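SPbeta prophage-derived aminoglycoside N(3')-acetyltransferase-like protein YokD (Bacillus subtilis, PDB 2NYG) binds coenzyme A and probably acts as an antibiotic N-acetyltransferase of the aminoglycoside 3-N-acetyltransferase family, which may contribute to antibiotic resistance. Local coordinates at residues N129-F135 / H149-L155. Sequence-based numbering, arbitrary orientation.
Sequences NHPNYSF and HPLEFGL
Two irregular loops, one joining strand 126-127 to strand 135-139 and the other joining helix 142-146 to helix 160-166, are joined by His130 and His149, each of which reaches across to a backbone carbonyl. His130 NE2 donates to Leu151 O at 2.7 Å, in the carbonyl plane and on a lone pair. With NE2 as donor, ND1 is left to accept from Asn132 N and Tyr133 N, which share it from outside the ring plane, Tyr133 N the farther out; one imidazole thus bridges three backbone groups, two in its own loop and one in the other. Having CG anti to the backbone N (chi1 -160°) carries the His130 ring into the facing loop, where Leu151 CD1 lies over one face and Gly154 O over the opposite one. Positive phi (34°) and the nearby His130 ring suit Gly154, which has no side chain. The Leu151 methyl also packs on Pro131 CD, 3.3 Å away. His149 answers in the reverse direction, its NE2 donating to Tyr133 O at 2.9 Å from above the carbonyl plane. Its ring face receives His130 CB in a CH-pi contact, 3.4 Å from the centroid. Farther along, Leu155 serves two aromatic rings: CD2 sits over the Tyr133 face, 3.7 Å from its centroid, and CD1 meets the edge of Phe135. Histidine-to-carbonyl bonds thus join the loop after edge strand 126-127 of the mixed sheet to the loop leading into helix 160-166.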
ATOM      1  N   ASN A 129      15.570   4.167   8.485  1.00 40.01           N
ATOM      2  CA  ASN A 129      15.634   2.878   9.148  1.00 40.03           C
ATOM      3  C   ASN A 129      15.063   2.656  10.561  1.00 40.20           C
ATOM      4  O   ASN A 129      15.495   1.745  11.263  1.00 42.63           O
ATOM      5  CB  ASN A 129      17.077   2.383   9.099  1.00 38.28           C
ATOM      6  CG  ASN A 129      17.169   0.889   9.237  1.00 38.10           C
ATOM      7  OD1 ASN A 129      16.461   0.158   8.556  1.00 38.23           O
ATOM      8  ND2 ASN A 129      18.041   0.422  10.121  1.00 38.16           N
ATOM      9  N   HIS A 130      14.087   3.444  10.987  1.00 39.38           N
ATOM     10  CA  HIS A 130      13.525   3.231  12.318  1.00 38.96           C
ATOM     11  C   HIS A 130      12.344   2.269  12.206  1.00 38.05           C
ATOM     12  O   HIS A 130      11.557   2.345  11.261  1.00 38.27           O
ATOM     13  CB  HIS A 130      13.097   4.561  12.927  1.00 40.03           C
ATOM     14  CG  HIS A 130      12.973   4.521  14.417  1.00 41.62           C
ATOM     15  ND1 HIS A 130      11.864   4.009  15.057  1.00 41.03           N
ATOM     16  CD2 HIS A 130      13.851   4.860  15.391  1.00 40.29           C
ATOM     17  CE1 HIS A 130      12.067   4.035  16.363  1.00 41.34           C
ATOM     18  NE2 HIS A 130      13.265   4.544  16.592  1.00 40.64           N
ATOM     19  N   PRO A 131      12.206   1.344  13.163  1.00 37.15           N
ATOM     20  CA  PRO A 131      11.130   0.345  13.188  1.00 36.31           C
ATOM     21  C   PRO A 131       9.731   0.842  13.554  1.00 37.26           C
ATOM     22  O   PRO A 131       8.722   0.179  13.251  1.00 37.50           O
ATOM     23  CB  PRO A 131      11.665  -0.688  14.171  1.00 37.24           C
ATOM     24  CG  PRO A 131      12.408   0.156  15.143  1.00 37.71           C
ATOM     25  CD  PRO A 131      13.186   1.073  14.226  1.00 38.31           C
ATOM     26  N   ASN A 132       9.663   2.009  14.194  1.00 36.91           N
ATOM     27  CA  ASN A 132       8.373   2.558  14.568  1.00 37.12           C
ATOM     28  C   ASN A 132       8.081   3.918  13.972  1.00 37.52           C
ATOM     29  O   ASN A 132       6.988   4.159  13.489  1.00 37.59           O
ATOM     30  CB  ASN A 132       8.249   2.670  16.087  1.00 38.78           C
ATOM     31  CG  ASN A 132       8.226   1.332  16.781  1.00 40.16           C
ATOM     32  OD1 ASN A 132       7.917   0.295  16.190  1.00 42.46           O
ATOM     33  ND2 ASN A 132       8.531   1.354  18.070  1.00 43.89           N
ATOM     34  N   TYR A 133       9.062   4.809  14.008  1.00 38.41           N
ATOM     35  CA  TYR A 133       8.864   6.165  13.521  1.00 39.03           C
ATOM     36  C   TYR A 133       9.671   6.525  12.282  1.00 39.36           C
ATOM     37  O   TYR A 133      10.406   7.516  12.260  1.00 39.75           O
ATOM     38  CB  TYR A 133       9.195   7.125  14.652  1.00 39.42           C
ATOM     39  CG  TYR A 133       8.507   6.765  15.954  1.00 41.81           C
ATOM     40  CD1 TYR A 133       7.105   6.738  16.047  1.00 41.62           C
ATOM     41  CD2 TYR A 133       9.252   6.480  17.106  1.00 40.87           C
ATOM     42  CE1 TYR A 133       6.468   6.442  17.259  1.00 40.93           C
ATOM     43  CE2 TYR A 133       8.620   6.187  18.316  1.00 42.27           C
ATOM     44  CZ  TYR A 133       7.230   6.169  18.383  1.00 41.60           C
ATOM     45  OH  TYR A 133       6.606   5.869  19.565  1.00 43.66           O
ATOM     46  N   SER A 134       9.536   5.716  11.243  1.00 38.78           N
ATOM     47  CA  SER A 134      10.253   5.971  10.006  1.00 35.77           C
ATOM     48  C   SER A 134       9.552   7.057   9.218  1.00 34.62           C
ATOM     49  O   SER A 134       8.388   7.370   9.458  1.00 34.59           O
ATOM     50  CB  SER A 134      10.331   4.700   9.152  1.00 35.23           C
ATOM     51  OG  SER A 134       9.080   4.031   9.119  1.00 36.55           O
ATOM     52  N   PHE A 135      10.296   7.645   8.290  1.00 33.97           N
ATOM     53  CA  PHE A 135       9.784   8.663   7.398  1.00 31.96           C
ATOM     54  C   PHE A 135      10.146   8.202   5.996  1.00 30.68           C
ATOM     55  O   PHE A 135      10.962   7.301   5.811  1.00 29.09           O
ATOM     56  CB  PHE A 135      10.440  10.013   7.681  1.00 30.87           C
ATOM     57  CG  PHE A 135       9.955  10.667   8.930  1.00 30.44           C
ATOM     58  CD1 PHE A 135       8.908  11.583   8.892  1.00 31.25           C
ATOM     59  CD2 PHE A 135      10.554  10.383  10.152  1.00 29.02           C
ATOM     60  CE1 PHE A 135       8.468  12.214  10.058  1.00 32.27           C
ATOM     61  CE2 PHE A 135      10.127  10.999  11.320  1.00 28.25           C
ATOM     62  CZ  PHE A 135       9.082  11.920  11.275  1.00 31.53           C
ATOM     63  N   HIS A 149      18.880   8.319  11.081  1.00 53.08           N
ATOM     64  CA  HIS A 149      17.882   7.665  11.958  1.00 51.05           C
ATOM     65  C   HIS A 149      18.263   6.571  13.022  1.00 50.58           C
ATOM     66  O   HIS A 149      18.152   5.384  12.762  1.00 51.94           O
ATOM     67  CB  HIS A 149      16.724   7.119  11.111  1.00 49.31           C
ATOM     68  CG  HIS A 149      15.367   7.418  11.668  1.00 49.14           C
ATOM     69  ND1 HIS A 149      15.126   7.640  13.009  1.00 47.66           N
ATOM     70  CD2 HIS A 149      14.170   7.532  11.050  1.00 47.84           C
ATOM     71  CE1 HIS A 149      13.842   7.890  13.192  1.00 47.47           C
ATOM     72  NE2 HIS A 149      13.240   7.831  12.016  1.00 47.15           N
ATOM     73  N   PRO A 150      18.667   7.000  14.232  1.00 49.90           N
ATOM     74  CA  PRO A 150      19.049   6.122  15.339  1.00 48.91           C
ATOM     75  C   PRO A 150      17.809   5.494  15.997  1.00 48.68           C
ATOM     76  O   PRO A 150      16.717   6.055  15.960  1.00 48.13           O
ATOM     77  CB  PRO A 150      19.785   7.055  16.261  1.00 48.15           C
ATOM     78  CG  PRO A 150      19.003   8.303  16.116  1.00 50.91           C
ATOM     79  CD  PRO A 150      18.667   8.411  14.649  1.00 49.07           C
ATOM     80  N   LEU A 151      17.959   4.329  16.611  1.00 49.67           N
ATOM     81  CA  LEU A 151      16.808   3.699  17.246  1.00 51.19           C
ATOM     82  C   LEU A 151      16.299   4.492  18.452  1.00 52.75           C
ATOM     83  O   LEU A 151      15.110   4.752  18.584  1.00 53.05           O
ATOM     84  CB  LEU A 151      17.171   2.290  17.687  1.00 49.98           C
ATOM     85  CG  LEU A 151      15.989   1.458  18.151  1.00 50.32           C
ATOM     86  CD1 LEU A 151      14.998   1.287  17.008  1.00 50.23           C
ATOM     87  CD2 LEU A 151      16.487   0.114  18.631  1.00 50.95           C
ATOM     88  N   GLU A 152      17.224   4.850  19.333  1.00 55.68           N
ATOM     89  CA  GLU A 152      16.933   5.600  20.547  1.00 57.55           C
ATOM     90  C   GLU A 152      16.392   6.997  20.266  1.00 57.56           C
ATOM     91  O   GLU A 152      17.034   7.804  19.588  1.00 56.28           O
ATOM     92  CB  GLU A 152      18.198   5.703  21.404  1.00 59.60           C
ATOM     93  CG  GLU A 152      17.965   6.186  22.818  1.00 64.31           C
ATOM     94  CD  GLU A 152      19.240   6.204  23.652  1.00 67.08           C
ATOM     95  OE1 GLU A 152      20.075   7.114  23.445  1.00 68.01           O
ATOM     96  OE2 GLU A 152      19.406   5.303  24.508  1.00 68.45           O
ATOM     97  N   PHE A 153      15.210   7.271  20.817  1.00 58.13           N
ATOM     98  CA  PHE A 153      14.536   8.547  20.653  1.00 59.37           C
ATOM     99  C   PHE A 153      14.062   8.630  19.217  1.00 59.51           C
ATOM    100  O   PHE A 153      12.885   8.443  18.941  1.00 60.30           O
ATOM    101  CB  PHE A 153      15.497   9.677  21.028  1.00 61.04           C
ATOM    102  CG  PHE A 153      15.941   9.618  22.467  1.00 62.48           C
ATOM    103  CD1 PHE A 153      17.289   9.704  22.808  1.00 64.34           C
ATOM    104  CD2 PHE A 153      15.000   9.423  23.485  1.00 62.90           C
ATOM    105  CE1 PHE A 153      17.693   9.591  24.149  1.00 65.17           C
ATOM    106  CE2 PHE A 153      15.388   9.309  24.816  1.00 62.70           C
ATOM    107  CZ  PHE A 153      16.733   9.390  25.150  1.00 64.24           C
ATOM    108  N   GLY A 154      14.980   8.879  18.296  1.00 59.35           N
ATOM    109  CA  GLY A 154      14.620   8.933  16.887  1.00 58.73           C
ATOM    110  C   GLY A 154      13.244   9.475  16.524  1.00 57.04           C
ATOM    111  O   GLY A 154      12.420   8.800  15.922  1.00 56.38           O
ATOM    112  N   LEU A 155      13.014  10.720  16.906  1.00 55.10           N
ATOM    113  CA  LEU A 155      11.789  11.449  16.639  1.00 51.77           C
ATOM    114  C   LEU A 155      12.170  12.772  17.288  1.00 49.47           C
ATOM    115  O   LEU A 155      11.440  13.762  17.274  1.00 48.05           O
ATOM    116  CB  LEU A 155      10.589  10.779  17.314  1.00 51.45           C
ATOM    117  CG  LEU A 155       9.210  11.254  16.828  1.00 53.01           C
ATOM    118  CD1 LEU A 155       9.257  11.580  15.330  1.00 52.91           C
ATOM    119  CD2 LEU A 155       8.161  10.188  17.103  1.00 51.22           C
TER